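Long-range contacts in ulvan Lyase-PL25 (PDB 5UAM), which degrades ulvan, the main polysaccharide of the green seaweed cell wall, as a polysaccharide lyase of family PL25 with a beta-propeller fold: residues Asn128-Thr133 / Phe179-His184; Ala183-Trp188 / His240-Gly245; Asp312-Pro317 / Thr368-Ile373; Arg362-Val367 / Ile415-Lys420. One frame throughout, in Å; residues are numbered along the deposited sequence. Where two conformers were deposited one is given.

Interaction 1. Residues Asn128-Thr133 / Phe179-His184; sequences NPLGNT and FRHGAH. With ZN (zinc ion), chain D; PO4 (phosphate ion), chain E.
N128 and H181 hold the tight part of this contact. Both ends of the N128 amide bind H181. ND2 donates to O of H181 at 2.9 Å, nearly straight at 169°, and this acceptor lies in the amide plane. OD1 meets ND1 of H181 at 2.9 Å, but that bond is bent and weak. OD1 also takes N of L130, which makes an Asx turn. CG anti to the backbone N (chi1 179°) points the N128 amide at H181. CB of L130 lies over one face of the H181 imidazole, a CH-pi contact 4.0 Å from the ring centroid. O of N132 accepts twice, from ND2 of N128 and from N of A183, on opposite faces of its plane. CA of G182 lies 3.1 Å from O of N132, so the backbones are close here. The backbone angles of G182 also suit a glycine.

The looser side is at N132 and H184. Here a water accepts from ND2 of N132 and from N of H184. OD1 of N132 finds its partner in N of R185. R180 and H184 probably bind substrate; here they, with H99, H119 and Y222, hold a phosphate, probably from the crystallisation liquor. R180 is bent at chi3, which brings NE to O of G182. Its NH1 and NH2 hold two phosphate oxygens. The segment 128-133 belongs to the loop between strands 112-116 and 139-143. It packs on the turn that follows strand 175-180. F179, on that strand, and H181, just after it, both rest on V189 of strand 188-193.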
loop_
_atom_site.group_PDB
_atom_site.type_symbol
_atom_site.label_atom_id
_atom_site.label_comp_id
_atom_site.label_asym_id
_atom_site.label_seq_id
_atom_site.Cartn_x
_atom_site.Cartn_y
_atom_site.Cartn_z
ATOM N N ASN A 128 -13.618 -18.551 -8.413
ATOM C CA ASN A 128 -12.283 -17.963 -8.484
ATOM C C ASN A 128 -11.270 -19.074 -8.760
ATOM O O ASN A 128 -11.110 -19.979 -7.935
ATOM C CB ASN A 128 -11.982 -17.316 -7.148
ATOM C CG ASN A 128 -10.614 -16.683 -7.084
ATOM O OD1 ASN A 128 -9.853 -16.710 -8.045
ATOM N ND2 ASN A 128 -10.307 -16.076 -5.941
ATOM N N PRO A 129 -10.595 -19.071 -9.915
ATOM C CA PRO A 129 -9.711 -20.198 -10.247
ATOM C C PRO A 129 -8.339 -20.117 -9.608
ATOM O O PRO A 129 -7.590 -21.103 -9.686
ATOM C CB PRO A 129 -9.590 -20.101 -11.766
ATOM C CG PRO A 129 -9.703 -18.656 -12.042
ATOM C CD PRO A 129 -10.657 -18.077 -10.998
ATOM N N LEU A 130 -8.009 -19.009 -8.951
ATOM C CA LEU A 130 -6.687 -18.807 -8.388
ATOM C C LEU A 130 -6.723 -18.499 -6.906
ATOM O O LEU A 130 -5.682 -18.149 -6.330
ATOM C CB LEU A 130 -5.937 -17.720 -9.151
ATOM C CG LEU A 130 -5.587 -18.059 -10.596
ATOM C CD1 LEU A 130 -4.979 -16.847 -11.255
ATOM C CD2 LEU A 130 -4.621 -19.227 -10.677
ATOM N N GLY A 131 -7.865 -18.686 -6.263
ATOM C CA GLY A 131 -7.925 -18.424 -4.844
ATOM C C GLY A 131 -9.312 -18.651 -4.301
ATOM O O GLY A 131 -10.194 -19.189 -4.977
ATOM N N ASN A 132 -9.475 -18.245 -3.043
ATOM C CA ASN A 132 -10.774 -18.227 -2.382
ATOM C C ASN A 132 -11.337 -16.807 -2.429
ATOM O O ASN A 132 -10.764 -15.899 -3.035
ATOM C CB ASN A 132 -10.670 -18.824 -0.967
ATOM C CG ASN A 132 -9.820 -17.986 -0.008
ATOM O OD1 ASN A 132 -8.988 -17.199 -0.413
ATOM N ND2 ASN A 132 -10.055 -18.170 1.288
ATOM N N THR A 133 -12.506 -16.621 -1.820
ATOM C CA THR A 133 -13.221 -15.352 -1.891
ATOM C C THR A 133 -13.593 -14.885 -0.491
ATOM O O THR A 133 -13.413 -15.594 0.504
ATOM C CB THR A 133 -14.488 -15.484 -2.747
ATOM O OG1 THR A 133 -15.420 -16.364 -2.113
ATOM C CG2 THR A 133 -14.154 -16.030 -4.127
ATOM N N PHE A 179 -2.127 -7.461 -7.417
ATOM C CA PHE A 179 -3.121 -7.682 -6.378
ATOM C C PHE A 179 -3.118 -9.153 -5.981
ATOM O O PHE A 179 -2.557 -10.015 -6.676
ATOM C CB PHE A 179 -4.531 -7.257 -6.825
ATOM C CG PHE A 179 -4.991 -7.902 -8.097
ATOM C CD1 PHE A 179 -4.659 -7.370 -9.336
ATOM C CD2 PHE A 179 -5.782 -9.039 -8.073
ATOM C CE1 PHE A 179 -5.080 -7.962 -10.515
ATOM C CE2 PHE A 179 -6.206 -9.631 -9.243
ATOM C CZ PHE A 179 -5.866 -9.087 -10.474
ATOM N N ARG A 180 -3.756 -9.428 -4.845
ATOM C CA ARG A 180 -4.058 -10.796 -4.442
ATOM C C ARG A 180 -5.340 -11.248 -5.124
ATOM O O ARG A 180 -6.362 -10.566 -5.046
ATOM C CB ARG A 180 -4.216 -10.860 -2.931
ATOM C CG ARG A 180 -4.441 -12.265 -2.374
ATOM C CD ARG A 180 -4.576 -12.316 -0.869
ATOM N NE ARG A 180 -5.805 -11.653 -0.427
ATOM C CZ ARG A 180 -6.032 -11.283 0.829
ATOM N NH1 ARG A 180 -5.127 -11.513 1.780
ATOM N NH2 ARG A 180 -7.166 -10.660 1.118
ATOM N N HIS A 181 -5.295 -12.395 -5.799
ATOM C CA HIS A 181 -6.418 -12.852 -6.627
ATOM C C HIS A 181 -7.451 -13.616 -5.791
ATOM O O HIS A 181 -7.744 -14.796 -6.003
ATOM C CB HIS A 181 -5.889 -13.685 -7.793
ATOM C CG HIS A 181 -6.848 -13.904 -8.927
ATOM N ND1 HIS A 181 -7.988 -14.669 -8.810
ATOM C CD2 HIS A 181 -6.761 -13.573 -10.241
ATOM C CE1 HIS A 181 -8.585 -14.758 -9.988
ATOM N NE2 HIS A 181 -7.871 -14.082 -10.870
ATOM N N GLY A 182 -7.982 -12.905 -4.783
ATOM C CA GLY A 182 -8.964 -13.467 -3.883
ATOM C C GLY A 182 -8.684 -13.100 -2.444
ATOM O O GLY A 182 -8.086 -12.048 -2.190
ATOM N N ALA A 183 -9.114 -13.963 -1.527
ATOM C CA ALA A 183 -8.835 -13.796 -0.104
ATOM C C ALA A 183 -7.528 -14.508 0.264
ATOM O O ALA A 183 -6.644 -14.623 -0.583
ATOM C CB ALA A 183 -10.047 -14.263 0.701
ATOM N N HIS A 184 -7.349 -14.952 1.516
ATOM C CA HIS A 184 -6.019 -15.410 1.944
ATOM C C HIS A 184 -5.445 -16.500 1.070
ATOM O O HIS A 184 -4.230 -16.531 0.812
ATOM C CB HIS A 184 -6.069 -15.981 3.341
ATOM C CG HIS A 184 -6.164 -14.942 4.386
ATOM N ND1 HIS A 184 -5.801 -15.176 5.692
ATOM C CD2 HIS A 184 -6.588 -13.663 4.323
ATOM C CE1 HIS A 184 -6.005 -14.072 6.393
ATOM N NE2 HIS A 184 -6.474 -13.140 5.585
HETATM ZN ZN ZN D . -4.976 -16.833 6.604
HETATM P P PO4 E . -6.896 -9.805 4.849
HETATM O O1 PO4 E . -7.288 -10.762 5.958
HETATM O O2 PO4 E . -5.599 -10.193 4.268
HETATM O O3 PO4 E . -6.786 -8.453 5.513
HETATM O O4 PO4 E . -7.983 -9.859 3.781
HETATM O O HOH W 1 -9.455 -15.979 3.396
#

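Interaction 2. Residues Ala183-Trp188 / His240-Gly245; sequences AHRSDW and HVCWDG. With ZN (zinc ion), chain D; PO4 (phosphate ion), chain E; EDO (1,2-ethanediol), chain J.
SG of C242 has two partners. It binds the zinc ion at 2.3 Å and accepts from NE of R185 at 3.4 Å. The N-H...S hydrogen bond is nearly straight, at 166°, and the sulfur lies close to the guanidinium plane. A positive group beside the sulfur would probably stabilise a thiolate. R185 is extended from CG to NE, so its side chain spans the gap to strand 232-243. NH2 donates to O of C242 from above the carbonyl plane. It also forms a salt bridge to OD1 of D244 at 2.8 Å, on the anti lone pair. R211 takes the other oxygen of D244.

The zinc site, of three histidines and one cysteine, is probably structural. It joins the loop between strands 175-180 and 188-193 to strand 232-243 of the propeller. NE2 of H240 binds the zinc at 2.0 Å, beside ND1 of H184, which binds it at 2.1 Å; H254 supplies the fourth ligand. The H184 and H240 rings are perpendicular. C242 SG lies at the edge of the H184 ring. ND1 of H240 donates to O of E257, which helps fix the rotation of that ring. On its far side H184 uses NE2 to reach O1 of the phosphate.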
loop_
_atom_site.group_PDB
_atom_site.type_symbol
_atom_site.label_atom_id
_atom_site.label_comp_id
_atom_site.label_asym_id
_atom_site.label_seq_id
_atom_site.Cartn_x
_atom_site.Cartn_y
_atom_site.Cartn_z
ATOM N N ALA A 183 -9.114 -13.963 -1.527
ATOM C CA ALA A 183 -8.835 -13.796 -0.104
ATOM C C ALA A 183 -7.528 -14.508 0.264
ATOM O O ALA A 183 -6.644 -14.623 -0.583
ATOM C CB ALA A 183 -10.047 -14.263 0.701
ATOM N N HIS A 184 -7.349 -14.952 1.516
ATOM C CA HIS A 184 -6.019 -15.410 1.944
ATOM C C HIS A 184 -5.445 -16.500 1.070
ATOM O O HIS A 184 -4.230 -16.531 0.812
ATOM C CB HIS A 184 -6.069 -15.981 3.341
ATOM C CG HIS A 184 -6.164 -14.942 4.386
ATOM N ND1 HIS A 184 -5.801 -15.176 5.692
ATOM C CD2 HIS A 184 -6.588 -13.663 4.323
ATOM C CE1 HIS A 184 -6.005 -14.072 6.393
ATOM N NE2 HIS A 184 -6.474 -13.140 5.585
ATOM N N ARG A 185 -6.268 -17.469 0.690
ATOM C CA ARG A 185 -5.755 -18.691 0.103
ATOM C C ARG A 185 -5.803 -18.523 -1.411
ATOM O O ARG A 185 -6.540 -19.193 -2.135
ATOM C CB ARG A 185 -6.518 -19.896 0.637
ATOM C CG ARG A 185 -6.268 -20.047 2.135
ATOM C CD ARG A 185 -6.926 -21.266 2.749
ATOM N NE ARG A 185 -6.368 -21.520 4.070
ATOM C CZ ARG A 185 -6.591 -22.617 4.778
ATOM N NH1 ARG A 185 -7.372 -23.583 4.298
ATOM N NH2 ARG A 185 -6.022 -22.751 5.964
ATOM N N SER A 186 -4.960 -17.594 -1.870
ATOM C CA SER A 186 -4.992 -17.132 -3.243
ATOM C C SER A 186 -3.589 -16.795 -3.710
ATOM O O SER A 186 -2.738 -16.365 -2.925
ATOM C CB SER A 186 -5.826 -15.851 -3.382
ATOM O OG SER A 186 -7.140 -16.022 -2.876
ATOM N N ASP A 187 -3.370 -16.959 -5.005
ATOM C CA ASP A 187 -2.128 -16.475 -5.589
ATOM C C ASP A 187 -2.127 -14.952 -5.637
ATOM O O ASP A 187 -3.173 -14.302 -5.675
ATOM C CB ASP A 187 -1.980 -16.959 -7.027
ATOM C CG ASP A 187 -1.723 -18.465 -7.164
ATOM O OD1 ASP A 187 -1.732 -19.249 -6.179
ATOM O OD2 ASP A 187 -1.522 -18.872 -8.333
ATOM N N TRP A 188 -0.929 -14.373 -5.646
ATOM C CA TRP A 188 -0.743 -12.979 -6.040
ATOM C C TRP A 188 -0.419 -12.943 -7.519
ATOM O O TRP A 188 0.309 -13.809 -8.023
ATOM C CB TRP A 188 0.356 -12.289 -5.236
ATOM C CG TRP A 188 -0.110 -11.925 -3.865
ATOM C CD1 TRP A 188 -0.421 -12.792 -2.864
ATOM C CD2 TRP A 188 -0.374 -10.620 -3.364
ATOM N NE1 TRP A 188 -0.845 -12.107 -1.758
ATOM C CE2 TRP A 188 -0.810 -10.773 -2.032
ATOM C CE3 TRP A 188 -0.269 -9.339 -3.903
ATOM C CZ2 TRP A 188 -1.141 -9.678 -1.225
ATOM C CZ3 TRP A 188 -0.614 -8.228 -3.066
ATOM C CH2 TRP A 188 -1.030 -8.433 -1.768
ATOM N N HIS A 240 2.501 -15.413 5.093
ATOM C CA HIS A 240 1.416 -15.674 6.034
ATOM C C HIS A 240 1.257 -17.188 6.196
ATOM O O HIS A 240 1.009 -17.904 5.215
ATOM C CB HIS A 240 0.131 -15.013 5.521
ATOM C CG HIS A 240 -1.112 -15.409 6.257
ATOM N ND1 HIS A 240 -1.203 -15.411 7.632
ATOM C CD2 HIS A 240 -2.323 -15.798 5.799
ATOM C CE1 HIS A 240 -2.418 -15.797 7.988
ATOM N NE2 HIS A 240 -3.123 -16.026 6.892
ATOM N N VAL A 241 1.436 -17.668 7.427
ATOM C CA VAL A 241 1.103 -19.043 7.802
ATOM C C VAL A 241 -0.412 -19.067 7.959
ATOM O O VAL A 241 -0.938 -18.620 8.979
ATOM C CB VAL A 241 1.779 -19.467 9.110
ATOM C CG1 VAL A 241 1.590 -20.978 9.320
ATOM C CG2 VAL A 241 3.250 -19.050 9.171
ATOM N N CYS A 242 -1.121 -19.584 6.965
ATOM C CA CYS A 242 -2.576 -19.515 6.960
ATOM C C CYS A 242 -3.111 -20.834 7.514
ATOM O O CYS A 242 -3.335 -21.810 6.791
ATOM C CB CYS A 242 -3.094 -19.189 5.566
ATOM S SG CYS A 242 -4.864 -18.860 5.551
ATOM N N TRP A 243 -3.331 -20.853 8.824
ATOM C CA TRP A 243 -3.652 -22.081 9.539
ATOM C C TRP A 243 -5.087 -22.521 9.281
ATOM O O TRP A 243 -6.000 -21.692 9.201
ATOM C CB TRP A 243 -3.499 -21.853 11.044
ATOM C CG TRP A 243 -2.084 -21.749 11.530
ATOM C CD1 TRP A 243 -1.396 -20.602 11.845
ATOM C CD2 TRP A 243 -1.185 -22.834 11.770
ATOM N NE1 TRP A 243 -0.127 -20.919 12.275
ATOM C CE2 TRP A 243 0.027 -22.280 12.233
ATOM C CE3 TRP A 243 -1.284 -24.220 11.638
ATOM C CZ2 TRP A 243 1.126 -23.073 12.577
ATOM C CZ3 TRP A 243 -0.188 -25.003 11.982
ATOM C CH2 TRP A 243 1.002 -24.423 12.424
ATOM N N ASP A 244 -5.282 -23.834 9.172
ATOM C CA ASP A 244 -6.623 -24.397 9.179
ATOM C C ASP A 244 -7.262 -24.146 10.539
ATOM O O ASP A 244 -6.575 -24.041 11.562
ATOM C CB ASP A 244 -6.576 -25.919 8.970
ATOM C CG ASP A 244 -6.158 -26.322 7.566
ATOM O OD1 ASP A 244 -6.044 -25.450 6.674
ATOM O OD2 ASP A 244 -5.950 -27.537 7.365
ATOM N N GLY A 245 -8.590 -24.095 10.560
ATOM C CA GLY A 245 -9.296 -23.993 11.824
ATOM C C GLY A 245 -8.903 -25.104 12.776
ATOM O O GLY A 245 -8.763 -26.260 12.361
HETATM ZN ZN ZN D . -4.976 -16.833 6.604
HETATM P P PO4 E . -6.896 -9.805 4.849
HETATM O O1 PO4 E . -7.288 -10.762 5.958
HETATM O O2 PO4 E . -5.599 -10.193 4.268
HETATM O O3 PO4 E . -6.786 -8.453 5.513
HETATM O O4 PO4 E . -7.983 -9.859 3.781
HETATM C C1 EDO J . -3.659 -21.770 -8.028
HETATM O O1 EDO J . -2.572 -21.889 -7.096
HETATM C C2 EDO J . -4.360 -23.116 -8.171
HETATM O O2 EDO J . -4.842 -23.532 -6.887
#

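Interaction 3. Residues Asp312-Pro317 / Thr368-Ile373; sequences DAQGQP and TDPENI
P370 packs against D312, Q314 and Q316. Its CB and CG both lie 3.3 Å from OD2 of D312. The pyrrolidine ring and the aspartate cross at about a right angle. NE2 of Q316 comes within 3.5 Å of CG of P370, and NE2 of Q314 within 3.7 Å of the same carbon. The backbone link is one hydrogen bond, from N of A313 to O of T368, 2.9 Å long and 161° at the hydrogen. CB of D312 and CB of A313 also rest against that carbonyl oxygen.

Both segments are hairpin loops with a type I beta turn, D312-G315 and D369-N372. They join the first two strands of neighbouring four-stranded propeller sheets. The contact lies away from the active site and the zinc.

D312 shapes its own loop. Its CG sits between the backbone N and the carbonyl carbon (chi1 67°), which turns the carboxylate back over the turn. OD1 accepts N of Q314, an Asx turn, and N of Q316, from opposite faces of the carboxylate. OD2 takes NE2 of Q316 on its syn lone pair at 3.1 Å. The bond fixes the Q316 amide beside P370. Further out, H318 also bonds OD2, and Q229 donates to the D312 carbonyl.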
loop_
_atom_site.group_PDB
_atom_site.type_symbol
_atom_site.label_atom_id
_atom_site.label_comp_id
_atom_site.label_asym_id
_atom_site.label_seq_id
_atom_site.Cartn_x
_atom_site.Cartn_y
_atom_site.Cartn_z
ATOM N N ASP A 312 18.237 2.185 -3.856
ATOM C CA ASP A 312 19.146 3.306 -3.672
ATOM C C ASP A 312 19.813 3.659 -5.005
ATOM O O ASP A 312 19.550 3.056 -6.050
ATOM C CB ASP A 312 20.131 3.050 -2.521
ATOM C CG ASP A 312 21.120 1.926 -2.776
ATOM O OD1 ASP A 312 21.478 1.649 -3.935
ATOM O OD2 ASP A 312 21.581 1.327 -1.782
ATOM N N ALA A 313 20.667 4.685 -4.960
ATOM C CA ALA A 313 21.293 5.227 -6.159
ATOM C C ALA A 313 22.244 4.239 -6.813
ATOM O O ALA A 313 22.590 4.405 -7.991
ATOM C CB ALA A 313 22.058 6.497 -5.795
ATOM N N GLN A 314 22.667 3.214 -6.088
ATOM C CA GLN A 314 23.473 2.156 -6.664
ATOM C C GLN A 314 22.636 0.994 -7.172
ATOM O O GLN A 314 23.198 -0.008 -7.628
ATOM C CB GLN A 314 24.485 1.653 -5.641
ATOM C CG GLN A 314 25.523 2.683 -5.255
ATOM C CD GLN A 314 26.629 2.102 -4.415
ATOM O OE1 GLN A 314 26.882 0.898 -4.441
ATOM N NE2 GLN A 314 27.317 2.956 -3.686
ATOM N N GLY A 315 21.317 1.116 -7.140
ATOM C CA GLY A 315 20.452 0.049 -7.591
ATOM C C GLY A 315 20.170 -1.019 -6.565
ATOM O O GLY A 315 19.543 -2.026 -6.904
ATOM N N GLN A 316 20.593 -0.826 -5.324
ATOM C CA GLN A 316 20.474 -1.871 -4.319
ATOM C C GLN A 316 19.161 -1.707 -3.564
ATOM O O GLN A 316 18.786 -0.585 -3.214
ATOM C CB GLN A 316 21.617 -1.755 -3.320
ATOM C CG GLN A 316 23.003 -1.787 -3.966
ATOM C CD GLN A 316 24.169 -1.514 -3.021
ATOM O OE1 GLN A 316 25.174 -2.229 -3.047
ATOM N NE2 GLN A 316 24.071 -0.455 -2.243
ATOM N N PRO A 317 18.432 -2.792 -3.300
ATOM C CA PRO A 317 17.143 -2.659 -2.615
ATOM C C PRO A 317 17.255 -2.429 -1.118
ATOM O O PRO A 317 18.066 -3.040 -0.417
ATOM C CB PRO A 317 16.452 -3.993 -2.898
ATOM C CG PRO A 317 17.571 -4.946 -3.062
ATOM C CD PRO A 317 18.633 -4.164 -3.808
ATOM N N THR A 368 18.800 7.721 -0.987
ATOM C CA THR A 368 19.637 8.265 -2.044
ATOM C C THR A 368 20.900 7.421 -2.074
ATOM O O THR A 368 20.878 6.301 -2.597
ATOM C CB THR A 368 19.871 9.763 -1.813
ATOM O OG1 THR A 368 20.463 9.954 -0.521
ATOM C CG2 THR A 368 18.552 10.527 -1.872
ATOM N N ASP A 369 22.018 7.913 -1.547
ATOM C CA ASP A 369 23.160 7.048 -1.299
ATOM C C ASP A 369 22.717 5.905 -0.391
ATOM O O ASP A 369 21.789 6.069 0.402
ATOM C CB ASP A 369 24.268 7.812 -0.570
ATOM C CG ASP A 369 24.595 9.130 -1.222
ATOM O OD1 ASP A 369 25.212 9.114 -2.309
ATOM O OD2 ASP A 369 24.216 10.180 -0.652
ATOM N N PRO A 370 23.389 4.755 -0.464
ATOM C CA PRO A 370 22.986 3.608 0.372
ATOM C C PRO A 370 22.952 3.904 1.858
ATOM O O PRO A 370 22.211 3.236 2.595
ATOM C CB PRO A 370 24.041 2.552 0.042
ATOM C CG PRO A 370 24.494 2.898 -1.339
ATOM C CD PRO A 370 24.466 4.390 -1.406
ATOM N N GLU A 371 23.742 4.864 2.326
ATOM C CA GLU A 371 23.805 5.153 3.749
ATOM C C GLU A 371 22.736 6.133 4.208
ATOM O O GLU A 371 22.489 6.219 5.418
ATOM C CB GLU A 371 25.169 5.753 4.108
ATOM C CG GLU A 371 26.356 4.817 3.860
ATOM C CD GLU A 371 26.749 4.706 2.385
ATOM O OE1 GLU A 371 27.370 3.684 2.018
ATOM O OE2 GLU A 371 26.444 5.632 1.593
ATOM N N ASN A 372 22.083 6.841 3.284
ATOM C CA ASN A 372 21.230 7.989 3.595
ATOM C C ASN A 372 19.778 7.594 3.351
ATOM O O ASN A 372 19.332 7.495 2.199
ATOM C CB ASN A 372 21.624 9.183 2.725
ATOM C CG ASN A 372 20.776 10.422 2.996
ATOM O OD1 ASN A 372 19.608 10.327 3.376
ATOM N ND2 ASN A 372 21.366 11.597 2.786
ATOM N N ILE A 373 19.041 7.363 4.437
ATOM C CA ILE A 373 17.647 6.945 4.383
ATOM C C ILE A 373 16.813 7.865 5.263
ATOM O O ILE A 373 17.206 8.166 6.391
ATOM C CB ILE A 373 17.536 5.501 4.895
ATOM C CG1 ILE A 373 18.437 4.565 4.077
ATOM C CG2 ILE A 373 16.095 5.033 4.883
ATOM C CD1 ILE A 373 19.223 3.616 4.937
#

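Interaction 4. Residues Arg362-Val367 / Ile415-Lys420; sequences RGDFMV and ISAFIK
This contact joins two neighbouring sheets of the beta-propeller near the centre of the chain. The first strand of one sheet, 362-367, meets the loop that follows strand 412-415 of the next. D364 carries the polar link. Its OD2 accepts N of F418 at 2.9 Å on the anti lone pair, nearly straight at 167°. A water donates to the same oxygen at 2.7 Å. CG of D364 is anti to its backbone N (chi1 -161°), which directs the carboxylate at the F418 backbone. OD1 is held by H310 and S308 of strand 303-311, so this carboxylate also links to a third sheet.

The F418 ring meets the D364-M366 strand obliquely, with CE2 nearest. Its plane is 28° from that of the carboxylate. CE2 of F418 comes to 3.4 Å from N of F365 and 3.6 Å from CG of M366. M366 is modelled in two conformers. In the one given here SD lies over the face of the F418 ring, 4.6 Å from its centroid, a Met-aromatic contact. At the other end, CD1 of I415 touches CA of G363 at 3.8 Å. F365 points away, into rings of H310, H339 and Y375. F418 also packs on L376 of strand 373-381 and on M428 of strand 428-433.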
loop_
_atom_site.group_PDB
_atom_site.type_symbol
_atom_site.label_atom_id
_atom_site.label_comp_id
_atom_site.label_asym_id
_atom_site.label_seq_id
_atom_site.Cartn_x
_atom_site.Cartn_y
_atom_site.Cartn_z
ATOM N N ARG A 362 4.438 2.972 11.570
ATOM C CA ARG A 362 4.362 2.704 10.142
ATOM C C ARG A 362 5.075 3.835 9.421
ATOM O O ARG A 362 5.131 4.954 9.924
ATOM C CB ARG A 362 2.903 2.655 9.650
ATOM C CG ARG A 362 2.082 1.530 10.239
ATOM C CD ARG A 362 2.536 0.164 9.747
ATOM N NE ARG A 362 1.647 -0.866 10.261
ATOM C CZ ARG A 362 1.862 -1.578 11.366
ATOM N NH1 ARG A 362 2.948 -1.378 12.103
ATOM N NH2 ARG A 362 0.972 -2.476 11.747
ATOM N N GLY A 363 5.592 3.581 8.229
ATOM C CA GLY A 363 6.215 4.672 7.506
ATOM C C GLY A 363 6.716 4.207 6.160
ATOM O O GLY A 363 6.992 3.028 5.963
ATOM N N ASP A 364 6.836 5.154 5.250
ATOM C CA ASP A 364 7.524 4.944 3.978
ATOM C C ASP A 364 8.824 5.731 4.024
ATOM O O ASP A 364 9.028 6.604 4.881
ATOM C CB ASP A 364 6.638 5.390 2.806
ATOM C CG ASP A 364 7.042 4.807 1.453
ATOM O OD1 ASP A 364 7.937 3.928 1.373
ATOM O OD2 ASP A 364 6.416 5.217 0.449
ATOM N N PHE A 365 9.743 5.417 3.110
ATOM C CA PHE A 365 11.064 6.015 3.176
ATOM C C PHE A 365 11.549 6.380 1.787
ATOM O O PHE A 365 11.048 5.897 0.769
ATOM C CB PHE A 365 12.090 5.080 3.845
ATOM C CG PHE A 365 12.381 3.832 3.039
ATOM C CD1 PHE A 365 11.580 2.712 3.138
ATOM C CD2 PHE A 365 13.461 3.800 2.167
ATOM C CE1 PHE A 365 11.879 1.574 2.371
ATOM C CE2 PHE A 365 13.736 2.687 1.419
ATOM C CZ PHE A 365 12.960 1.583 1.528
ATOM N N MET A 366 12.534 7.262 1.771
ATOM C CA MET A 366 13.291 7.635 0.588
ATOM C C MET A 366 14.758 7.344 0.862
ATOM O O MET A 366 15.226 7.527 1.988
ATOM C CB MET A 366 13.126 9.126 0.313
ATOM C CG MET A 366 11.694 9.535 0.017
ATOM S SD MET A 366 11.540 11.278 -0.355
ATOM C CE MET A 366 12.470 12.009 0.986
ATOM N N VAL A 367 15.475 6.917 -0.157
ATOM C CA VAL A 367 16.885 6.593 -0.025
ATOM C C VAL A 367 17.616 7.154 -1.231
ATOM O O VAL A 367 17.110 7.107 -2.358
ATOM C CB VAL A 367 17.097 5.073 0.122
ATOM C CG1 VAL A 367 16.407 4.306 -1.002
ATOM C CG2 VAL A 367 18.568 4.749 0.192
ATOM N N ILE A 415 -1.673 6.472 7.015
ATOM C CA ILE A 415 -0.853 7.164 6.020
ATOM C C ILE A 415 -0.821 6.406 4.707
ATOM O O ILE A 415 -1.009 5.185 4.651
ATOM C CB ILE A 415 0.581 7.432 6.507
ATOM C CG1 ILE A 415 1.275 6.148 6.978
ATOM C CG2 ILE A 415 0.534 8.475 7.647
ATOM C CD1 ILE A 415 2.791 6.323 7.138
ATOM N N SER A 416 -0.592 7.150 3.630
ATOM C CA SER A 416 -0.288 6.569 2.332
ATOM C C SER A 416 1.212 6.323 2.185
ATOM O O SER A 416 2.036 6.818 2.956
ATOM C CB SER A 416 -0.710 7.510 1.203
ATOM O OG SER A 416 0.095 8.682 1.146
ATOM N N ALA A 417 1.556 5.587 1.140
ATOM C CA ALA A 417 2.922 5.609 0.644
ATOM C C ALA A 417 3.229 6.999 0.094
ATOM O O ALA A 417 2.326 7.804 -0.179
ATOM C CB ALA A 417 3.101 4.568 -0.461
ATOM N N PHE A 418 4.512 7.296 -0.089
ATOM C CA PHE A 418 4.861 8.553 -0.723
ATOM C C PHE A 418 4.184 8.682 -2.083
ATOM O O PHE A 418 4.116 7.718 -2.861
ATOM C CB PHE A 418 6.365 8.688 -0.890
ATOM C CG PHE A 418 7.109 9.031 0.380
ATOM C CD1 PHE A 418 6.831 10.196 1.068
ATOM C CD2 PHE A 418 8.141 8.219 0.852
ATOM C CE1 PHE A 418 7.531 10.518 2.210
ATOM C CE2 PHE A 418 8.829 8.541 2.001
ATOM C CZ PHE A 418 8.530 9.693 2.670
ATOM N N ILE A 419 3.718 9.895 -2.359
ATOM C CA ILE A 419 3.068 10.240 -3.617
ATOM C C ILE A 419 4.011 10.046 -4.785
ATOM O O ILE A 419 5.207 10.383 -4.728
ATOM C CB ILE A 419 2.584 11.690 -3.497
ATOM C CG1 ILE A 419 1.384 11.670 -2.553
ATOM C CG2 ILE A 419 2.255 12.338 -4.836
ATOM C CD1 ILE A 419 0.889 12.998 -2.191
ATOM N N LYS A 420 3.473 9.484 -5.871
ATOM C CA LYS A 420 4.266 9.257 -7.066
ATOM C C LYS A 420 4.750 10.581 -7.636
ATOM O O LYS A 420 3.964 11.496 -7.874
ATOM C CB LYS A 420 3.455 8.491 -8.123
ATOM C CG LYS A 420 4.186 8.323 -9.478
ATOM C CD LYS A 420 3.377 7.547 -10.487
ATOM C CE LYS A 420 4.001 7.617 -11.879
ATOM N NZ LYS A 420 5.383 7.081 -11.898
HETATM O O HOH W 2 6.424 5.215 -2.250
#

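In the fold
From the N terminus, interaction 1 comes first and closes a loop from 128-133 to 179-184. Interaction 2 starts where it ends: the two share A183 and H184, and it runs on to 240-245. They also touch through probable backbone hydrogen bonds between H181 and D187 and between L130 and D187. Together they tie the loop before strand 139-143, the turn between strands 175-180 and 188-193, and strand 232-243 around the zinc and phosphate. Interactions 3 and 4 come later. Their segments alternate along the chain, so they cross, and V367 packs on D312, N372 and I373. They connect three successive sheets. Interactions 1 and 3 lie on opposite sides of the chain's centre, about 35 Å apart between centres.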